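Local structure of Lysine/ornithine decarboxylase (Selenomonas ruminantium, 5GJO) at residues L15-D29 and A367-A379. The protein decarboxylates both L-lysine and L-ornithine with similar efficiency, using pyridoxal 5'-phosphate as cofactor, to give cadaverine and putrescine. The protein carries 2 engineered substitutions. Residues are numbered along the deposited sequence; the frame is centred on the assembly and turned at random.
Sequences LAKRIPTPFLVASLD and APTIIFEDQPEYA
Ile370 is the bump that fills the hollow between Ile19 and Phe23: its CG1 lies 3.8 Å from Phe23 CD1, while its CG2 meets Ile19 CD1 tip to tip. With CG1 anti to the carbonyl carbon (chi1 -56°), the two branches part, one for each partner. Further along the same face, Val25 CG1 nestles 3.7 Å from Phe372 CD1. Beneath these side chains runs a parallel strand pair, 23-26 with 369-371, in which Ile370 is gripped at both ends, its N by Leu24 O and its O by Ala26 N. The pair brings a C-terminal strand against the N-terminal one in the mixed sheet beside the PLP-binding barrel. On the other face, Thr369 CG2 sits 3.8 Å from Ala26 CB, and Leu28 CD1 leans on Ile371 CG2. Glu373 accepts from the first two N-H groups of helix 28-41, just after its N-cap Ser27: Leu28 N meets OE2 on the syn side, Asp29 N reaches OE1 from above the carboxylate plane (58° out of it). Its CG lies over the centre of the Tyr378 ring. Next to Ile19, Arg18 forms an end-on salt bridge, NH1 to Glu377 OE1 and NH2 to OE2; NH1 also donates to Gln375 OE1, and Thr14 OG1 hydrogen-bonds Glu377 OE2.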
ATOM      1  N   LEU A  15       5.313 -21.861  16.620  1.00 14.46           N
ATOM      2  CA  LEU A  15       5.380 -21.366  15.245  1.00 14.76           C
ATOM      3  C   LEU A  15       6.512 -20.348  15.108  1.00 14.57           C
ATOM      4  O   LEU A  15       7.298 -20.372  14.150  1.00 15.54           O
ATOM      5  CB  LEU A  15       4.013 -20.776  14.798  1.00 15.15           C
ATOM      6  CG  LEU A  15       2.940 -21.827  14.470  1.00 14.94           C
ATOM      7  CD1 LEU A  15       1.568 -21.155  14.534  1.00 15.09           C
ATOM      8  CD2 LEU A  15       3.205 -22.331  13.051  1.00 15.86           C
ATOM      9  N   ALA A  16       6.556 -19.393  16.026  1.00 15.33           N
ATOM     10  CA  ALA A  16       7.537 -18.268  15.899  1.00 15.75           C
ATOM     11  C   ALA A  16       8.966 -18.692  16.225  1.00 18.42           C
ATOM     12  O   ALA A  16       9.920 -18.036  15.784  1.00 21.59           O
ATOM     13  CB  ALA A  16       7.089 -17.102  16.769  1.00 17.07           C
ATOM     14  N   LYS A  17       9.133 -19.776  16.953  1.00 18.07           N
ATOM     15  CA  LYS A  17      10.462 -20.339  17.130  1.00 22.27           C
ATOM     16  C   LYS A  17      11.021 -20.849  15.805  1.00 21.60           C
ATOM     17  O   LYS A  17      12.186 -20.738  15.526  1.00 20.64           O
ATOM     18  CB  LYS A  17      10.401 -21.507  18.090  1.00 27.17           C
ATOM     19  CG  LYS A  17      11.125 -21.289  19.386  1.00 38.98           C
ATOM     20  CD  LYS A  17      11.030 -22.522  20.270  1.00 48.82           C
ATOM     21  CE  LYS A  17      10.346 -22.240  21.605  1.00 54.42           C
ATOM     22  NZ  LYS A  17       9.366 -23.306  21.992  1.00 61.64           N
ATOM     23  N   ARG A  18      10.147 -21.516  15.070  1.00 17.97           N
ATOM     24  CA  ARG A  18      10.415 -22.064  13.751  1.00 18.78           C
ATOM     25  C   ARG A  18      10.504 -21.084  12.585  1.00 17.93           C
ATOM     26  O   ARG A  18      11.328 -21.226  11.717  1.00 16.64           O
ATOM     27  CB  ARG A  18       9.424 -23.168  13.448  1.00 18.47           C
ATOM     28  CG  ARG A  18       9.785 -24.012  12.269  1.00 20.76           C
ATOM     29  CD  ARG A  18       8.944 -25.274  12.263  1.00 21.90           C
ATOM     30  NE  ARG A  18       7.544 -25.027  11.981  1.00 19.88           N
ATOM     31  CZ  ARG A  18       6.558 -25.119  12.868  1.00 18.08           C
ATOM     32  NH1 ARG A  18       5.333 -24.880  12.487  1.00 16.61           N
ATOM     33  NH2 ARG A  18       6.795 -25.442  14.123  1.00 16.48           N
ATOM     34  N   ILE A  19       9.616 -20.108  12.594  1.00 16.46           N
ATOM     35  CA  ILE A  19       9.425 -19.217  11.475  1.00 16.84           C
ATOM     36  C   ILE A  19       9.644 -17.764  11.881  1.00 19.07           C
ATOM     37  O   ILE A  19       8.986 -17.289  12.761  1.00 16.51           O
ATOM     38  CB  ILE A  19       7.980 -19.351  10.949  1.00 16.84           C
ATOM     39  CG1 ILE A  19       7.627 -20.803  10.614  1.00 18.17           C
ATOM     40  CG2 ILE A  19       7.741 -18.454   9.758  1.00 17.25           C
ATOM     41  CD1 ILE A  19       6.148 -21.049  10.480  1.00 18.14           C
ATOM     42  N   PRO A  20      10.524 -17.041  11.199  1.00 18.06           N
ATOM     43  CA  PRO A  20      10.710 -15.652  11.591  1.00 18.20           C
ATOM     44  C   PRO A  20       9.499 -14.766  11.361  1.00 15.53           C
ATOM     45  O   PRO A  20       8.881 -14.783  10.297  1.00 15.96           O
ATOM     46  CB  PRO A  20      11.836 -15.122  10.667  1.00 20.32           C
ATOM     47  CG  PRO A  20      12.270 -16.248   9.839  1.00 24.02           C
ATOM     48  CD  PRO A  20      11.353 -17.432  10.015  1.00 22.31           C
ATOM     49  N   THR A  21       9.195 -13.973  12.353  1.00 14.74           N
ATOM     50  CA  THR A  21       8.131 -13.011  12.274  1.00 13.85           C
ATOM     51  C   THR A  21       8.505 -11.865  11.367  1.00 14.17           C
ATOM     52  O   THR A  21       9.703 -11.546  11.281  1.00 15.73           O
ATOM     53  CB  THR A  21       7.756 -12.476  13.654  1.00 13.62           C
ATOM     54  OG1 THR A  21       8.891 -11.935  14.321  1.00 13.46           O
ATOM     55  CG2 THR A  21       7.137 -13.554  14.481  1.00 13.76           C
ATOM     56  N   PRO A  22       7.537 -11.142  10.810  1.00 14.28           N
ATOM     57  CA  PRO A  22       6.117 -11.413  10.893  1.00 13.22           C
ATOM     58  C   PRO A  22       5.712 -12.476   9.867  1.00 13.42           C
ATOM     59  O   PRO A  22       6.288 -12.608   8.741  1.00 13.05           O
ATOM     60  CB  PRO A  22       5.521 -10.070  10.487  1.00 13.61           C
ATOM     61  CG  PRO A  22       6.552  -9.526   9.521  1.00 14.80           C
ATOM     62  CD  PRO A  22       7.831  -9.944  10.041  1.00 14.71           C
ATOM     63  N   PHE A  23       4.649 -13.192  10.165  1.00 11.97           N
ATOM     64  CA  PHE A  23       4.003 -14.055   9.203  1.00 12.08           C
ATOM     65  C   PHE A  23       2.557 -14.192   9.470  1.00 11.34           C
ATOM     66  O   PHE A  23       2.125 -14.067  10.656  1.00 10.79           O
ATOM     67  CB  PHE A  23       4.688 -15.433   9.202  1.00 11.15           C
ATOM     68  CG  PHE A  23       4.689 -16.142  10.540  1.00 11.53           C
ATOM     69  CD1 PHE A  23       3.676 -17.017  10.895  1.00 11.42           C
ATOM     70  CD2 PHE A  23       5.732 -15.955  11.411  1.00 12.07           C
ATOM     71  CE1 PHE A  23       3.718 -17.649  12.148  1.00 10.82           C
ATOM     72  CE2 PHE A  23       5.773 -16.594  12.625  1.00 11.60           C
ATOM     73  CZ  PHE A  23       4.736 -17.392  12.984  1.00 11.98           C
ATOM     74  N   LEU A  24       1.805 -14.490   8.415  1.00 11.79           N
ATOM     75  CA  LEU A  24       0.406 -14.856   8.528  1.00 12.49           C
ATOM     76  C   LEU A  24       0.256 -16.343   8.599  1.00 12.65           C
ATOM     77  O   LEU A  24       1.036 -17.078   7.978  1.00 13.22           O
ATOM     78  CB  LEU A  24      -0.390 -14.343   7.349  1.00 13.56           C
ATOM     79  CG  LEU A  24      -0.435 -12.801   7.223  1.00 15.92           C
ATOM     80  CD1 LEU A  24      -0.720 -12.395   5.819  1.00 19.13           C
ATOM     81  CD2 LEU A  24      -1.479 -12.173   8.114  1.00 15.91           C
ATOM     82  N   VAL A  25      -0.772 -16.818   9.272  1.00 10.95           N
ATOM     83  CA  VAL A  25      -1.087 -18.237   9.328  1.00 11.00           C
ATOM     84  C   VAL A  25      -2.551 -18.417   8.884  1.00 10.73           C
ATOM     85  O   VAL A  25      -3.480 -17.787   9.497  1.00 11.35           O
ATOM     86  CB  VAL A  25      -0.909 -18.823  10.742  1.00 10.47           C
ATOM     87  CG1 VAL A  25      -1.297 -20.280  10.781  1.00 12.07           C
ATOM     88  CG2 VAL A  25       0.499 -18.566  11.307  1.00 10.74           C
ATOM     89  N   ALA A  26      -2.770 -19.125   7.801  1.00 10.56           N
ATOM     90  CA  ALA A  26      -4.057 -19.402   7.214  1.00 11.07           C
ATOM     91  C   ALA A  26      -4.546 -20.799   7.455  1.00 13.09           C
ATOM     92  O   ALA A  26      -3.796 -21.792   7.158  1.00 12.71           O
ATOM     93  CB  ALA A  26      -4.022 -19.178   5.720  1.00 13.16           C
ATOM     94  N   SER A  27      -5.808 -20.918   7.884  1.00 12.34           N
ATOM     95  CA  SER A  27      -6.421 -22.244   8.096  1.00 13.48           C
ATOM     96  C   SER A  27      -7.334 -22.612   6.923  1.00 13.50           C
ATOM     97  O   SER A  27      -8.365 -21.999   6.688  1.00 12.34           O
ATOM     98  CB  SER A  27      -7.184 -22.299   9.400  1.00 13.94           C
ATOM     99  OG  SER A  27      -8.083 -23.432   9.449  1.00 14.13           O
ATOM    100  N   LEU A  28      -6.894 -23.585   6.150  1.00 11.77           N
ATOM    101  CA  LEU A  28      -7.696 -24.074   5.009  1.00 14.23           C
ATOM    102  C   LEU A  28      -8.987 -24.651   5.527  1.00 14.50           C
ATOM    103  O   LEU A  28     -10.044 -24.536   4.875  1.00 13.65           O
ATOM    104  CB  LEU A  28      -6.908 -25.121   4.241  1.00 12.54           C
ATOM    105  CG  LEU A  28      -5.701 -24.608   3.501  1.00 13.89           C
ATOM    106  CD1 LEU A  28      -4.984 -25.741   2.757  1.00 16.17           C
ATOM    107  CD2 LEU A  28      -5.915 -23.416   2.552  1.00 15.86           C
ATOM    108  N   ASP A  29      -8.936 -25.364   6.659  1.00 14.42           N
ATOM    109  CA  ASP A  29     -10.158 -25.950   7.208  1.00 15.03           C
ATOM    110  C   ASP A  29     -11.192 -24.858   7.542  1.00 13.43           C
ATOM    111  O   ASP A  29     -12.394 -25.059   7.326  1.00 13.14           O
ATOM    112  CB  ASP A  29      -9.939 -26.794   8.434  1.00 14.44           C
ATOM    113  CG  ASP A  29      -9.269 -28.164   8.140  1.00 16.66           C
ATOM    114  OD1 ASP A  29      -8.899 -28.450   6.973  1.00 19.43           O
ATOM    115  OD2 ASP A  29      -9.033 -28.852   9.172  1.00 19.45           O
ATOM    116  N   ALA A 367       5.179 -10.085   4.397  1.00 13.73           N
ATOM    117  CA  ALA A 367       4.968 -11.210   5.322  1.00 13.57           C
ATOM    118  C   ALA A 367       4.354 -12.372   4.564  1.00 13.18           C
ATOM    119  O   ALA A 367       3.381 -12.168   3.835  1.00 13.07           O
ATOM    120  CB  ALA A 367       4.052 -10.810   6.465  1.00 14.28           C
ATOM    121  N   PRO A 368       4.940 -13.590   4.730  1.00 13.32           N
ATOM    122  CA  PRO A 368       4.390 -14.728   3.986  1.00 13.94           C
ATOM    123  C   PRO A 368       3.152 -15.310   4.662  1.00 13.40           C
ATOM    124  O   PRO A 368       2.938 -15.059   5.849  1.00 13.97           O
ATOM    125  CB  PRO A 368       5.526 -15.766   4.074  1.00 14.02           C
ATOM    126  CG  PRO A 368       6.188 -15.468   5.408  1.00 13.21           C
ATOM    127  CD  PRO A 368       6.144 -13.947   5.533  1.00 12.49           C
ATOM    128  N   THR A 369       2.363 -16.073   3.902  1.00 13.61           N
ATOM    129  CA  THR A 369       1.182 -16.761   4.415  1.00 13.40           C
ATOM    130  C   THR A 369       1.548 -18.222   4.567  1.00 15.85           C
ATOM    131  O   THR A 369       1.819 -18.909   3.565  1.00 15.61           O
ATOM    132  CB  THR A 369      -0.018 -16.551   3.497  1.00 14.23           C
ATOM    133  OG1 THR A 369      -0.329 -15.160   3.538  1.00 14.08           O
ATOM    134  CG2 THR A 369      -1.196 -17.269   4.014  1.00 14.80           C
ATOM    135  N   ILE A 370       1.610 -18.654   5.805  1.00 12.08           N
ATOM    136  CA  ILE A 370       1.954 -20.027   6.222  1.00 15.18           C
ATOM    137  C   ILE A 370       0.642 -20.823   6.257  1.00 13.59           C
ATOM    138  O   ILE A 370      -0.383 -20.320   6.758  1.00 13.33           O
ATOM    139  CB  ILE A 370       2.588 -20.023   7.634  1.00 16.85           C
ATOM    140  CG1 ILE A 370       3.823 -19.113   7.696  1.00 17.10           C
ATOM    141  CG2 ILE A 370       2.929 -21.408   8.145  1.00 18.09           C
ATOM    142  CD1 ILE A 370       4.873 -19.392   6.642  1.00 17.69           C
ATOM    143  N   ILE A 371       0.639 -21.998   5.647  1.00 11.27           N
ATOM    144  CA  ILE A 371      -0.525 -22.858   5.629  1.00 11.95           C
ATOM    145  C   ILE A 371      -0.546 -23.690   6.916  1.00 12.66           C
ATOM    146  O   ILE A 371       0.308 -24.540   7.126  1.00 12.87           O
ATOM    147  CB  ILE A 371      -0.622 -23.762   4.383  1.00 13.47           C
ATOM    148  CG1 ILE A 371      -0.503 -22.935   3.093  1.00 13.98           C
ATOM    149  CG2 ILE A 371      -1.878 -24.618   4.413  1.00 14.30           C
ATOM    150  CD1 ILE A 371      -1.531 -21.809   3.034  1.00 14.45           C
ATOM    151  N   PHE A 372      -1.540 -23.467   7.740  1.00 11.90           N
ATOM    152  CA  PHE A 372      -1.607 -24.073   9.062  1.00 12.44           C
ATOM    153  C   PHE A 372      -1.666 -25.611   9.003  1.00 13.31           C
ATOM    154  O   PHE A 372      -0.976 -26.322   9.731  1.00 12.18           O
ATOM    155  CB  PHE A 372      -2.813 -23.572   9.842  1.00 12.89           C
ATOM    156  CG  PHE A 372      -2.856 -23.999  11.279  1.00 11.27           C
ATOM    157  CD1 PHE A 372      -1.810 -23.717  12.095  1.00 11.62           C
ATOM    158  CD2 PHE A 372      -3.914 -24.636  11.783  1.00 13.29           C
ATOM    159  CE1 PHE A 372      -1.818 -24.074  13.446  1.00 13.94           C
ATOM    160  CE2 PHE A 372      -3.950 -25.001  13.139  1.00 12.16           C
ATOM    161  CZ  PHE A 372      -2.906 -24.738  13.960  1.00 13.39           C
ATOM    162  N   GLU A 373      -2.357 -26.123   8.018  1.00 12.07           N
ATOM    163  CA  GLU A 373      -2.583 -27.601   7.896  1.00 14.93           C
ATOM    164  C   GLU A 373      -1.288 -28.319   7.453  1.00 15.18           C
ATOM    165  O   GLU A 373      -1.224 -29.568   7.556  1.00 15.95           O
ATOM    166  CB  GLU A 373      -3.736 -27.905   6.918  1.00 14.78           C
ATOM    167  CG  GLU A 373      -5.116 -27.641   7.399  1.00 17.58           C
ATOM    168  CD  GLU A 373      -5.472 -26.192   7.491  1.00 16.17           C
ATOM    169  OE1 GLU A 373      -6.524 -25.967   8.106  1.00 19.38           O
ATOM    170  OE2 GLU A 373      -4.720 -25.315   6.947  1.00 15.18           O
ATOM    171  N   ASP A 374      -0.278 -27.572   7.053  1.00 15.92           N
ATOM    172  CA  ASP A 374       1.011 -28.162   6.734  1.00 16.66           C
ATOM    173  C   ASP A 374       1.977 -28.152   7.928  1.00 16.63           C
ATOM    174  O   ASP A 374       3.115 -28.512   7.790  1.00 17.43           O
ATOM    175  CB  ASP A 374       1.651 -27.471   5.538  1.00 19.34           C
ATOM    176  CG  ASP A 374       0.914 -27.748   4.250  1.00 21.17           C
ATOM    177  OD1 ASP A 374       0.241 -28.769   4.188  1.00 23.44           O
ATOM    178  OD2 ASP A 374       1.008 -26.942   3.323  1.00 22.96           O
ATOM    179  N   GLN A 375       1.499 -27.692   9.073  1.00 13.53           N
ATOM    180  CA  GLN A 375       2.379 -27.475  10.245  1.00 14.58           C
ATOM    181  C   GLN A 375       2.068 -28.506  11.295  1.00 12.88           C
ATOM    182  O   GLN A 375       1.006 -28.953  11.381  1.00 13.00           O
ATOM    183  CB  GLN A 375       2.161 -26.114  10.945  1.00 14.23           C
ATOM    184  CG  GLN A 375       2.213 -24.932   9.966  1.00 14.36           C
ATOM    185  CD  GLN A 375       3.462 -24.902   9.151  1.00 16.07           C
ATOM    186  OE1 GLN A 375       4.586 -25.023   9.676  1.00 16.86           O
ATOM    187  NE2 GLN A 375       3.301 -24.684   7.864  1.00 17.38           N
ATOM    188  N   PRO A 376       3.064 -28.858  12.111  1.00 14.02           N
ATOM    189  CA  PRO A 376       2.820 -29.847  13.130  1.00 12.84           C
ATOM    190  C   PRO A 376       1.834 -29.389  14.158  1.00 13.35           C
ATOM    191  O   PRO A 376       1.177 -30.203  14.766  1.00 12.10           O
ATOM    192  CB  PRO A 376       4.183 -30.045  13.805  1.00 13.12           C
ATOM    193  CG  PRO A 376       5.049 -28.927  13.392  1.00 13.14           C
ATOM    194  CD  PRO A 376       4.502 -28.486  12.042  1.00 13.29           C
ATOM    195  N   GLU A 377       1.680 -28.107  14.367  1.00 12.44           N
ATOM    196  CA  GLU A 377       0.651 -27.628  15.309  1.00 13.12           C
ATOM    197  C   GLU A 377      -0.771 -28.040  14.927  1.00 12.95           C
ATOM    198  O   GLU A 377      -1.599 -28.291  15.800  1.00 13.50           O
ATOM    199  CB  GLU A 377       0.696 -26.105  15.458  1.00 12.96           C
ATOM    200  CG  GLU A 377       1.955 -25.565  16.116  1.00 14.81           C
ATOM    201  CD  GLU A 377       3.254 -25.548  15.282  1.00 14.21           C
ATOM    202  OE1 GLU A 377       3.220 -25.799  14.057  1.00 12.89           O
ATOM    203  OE2 GLU A 377       4.390 -25.232  15.833  1.00 15.30           O
ATOM    204  N   TYR A 378      -1.093 -28.101  13.641  1.00 11.52           N
ATOM    205  CA  TYR A 378      -2.396 -28.592  13.178  1.00 12.12           C
ATOM    206  C   TYR A 378      -2.568 -30.024  13.483  1.00 13.87           C
ATOM    207  O   TYR A 378      -3.606 -30.459  14.029  1.00 13.17           O
ATOM    208  CB  TYR A 378      -2.517 -28.352  11.674  1.00 14.26           C
ATOM    209  CG  TYR A 378      -3.730 -28.904  11.081  1.00 14.68           C
ATOM    210  CD1 TYR A 378      -5.013 -28.318  11.314  1.00 16.82           C
ATOM    211  CD2 TYR A 378      -3.650 -30.054  10.293  1.00 16.21           C
ATOM    212  CE1 TYR A 378      -6.169 -28.877  10.701  1.00 18.26           C
ATOM    213  CE2 TYR A 378      -4.790 -30.636   9.772  1.00 17.61           C
ATOM    214  CZ  TYR A 378      -6.021 -30.020   9.913  1.00 19.88           C
ATOM    215  OH  TYR A 378      -7.148 -30.573   9.338  1.00 20.61           O
ATOM    216  N   ALA A 379      -1.518 -30.780  13.166  1.00 14.18           N
ATOM    217  CA  ALA A 379      -1.549 -32.192  13.454  1.00 13.88           C
ATOM    218  C   ALA A 379      -1.768 -32.412  14.973  1.00 14.43           C
ATOM    219  O   ALA A 379      -2.503 -33.375  15.426  1.00 15.62           O
ATOM    220  CB  ALA A 379      -0.274 -32.861  13.039  1.00 13.47           C
TER
HETATM  221  O   HOH W   1       7.190 -24.516   9.198  1.00 28.02           O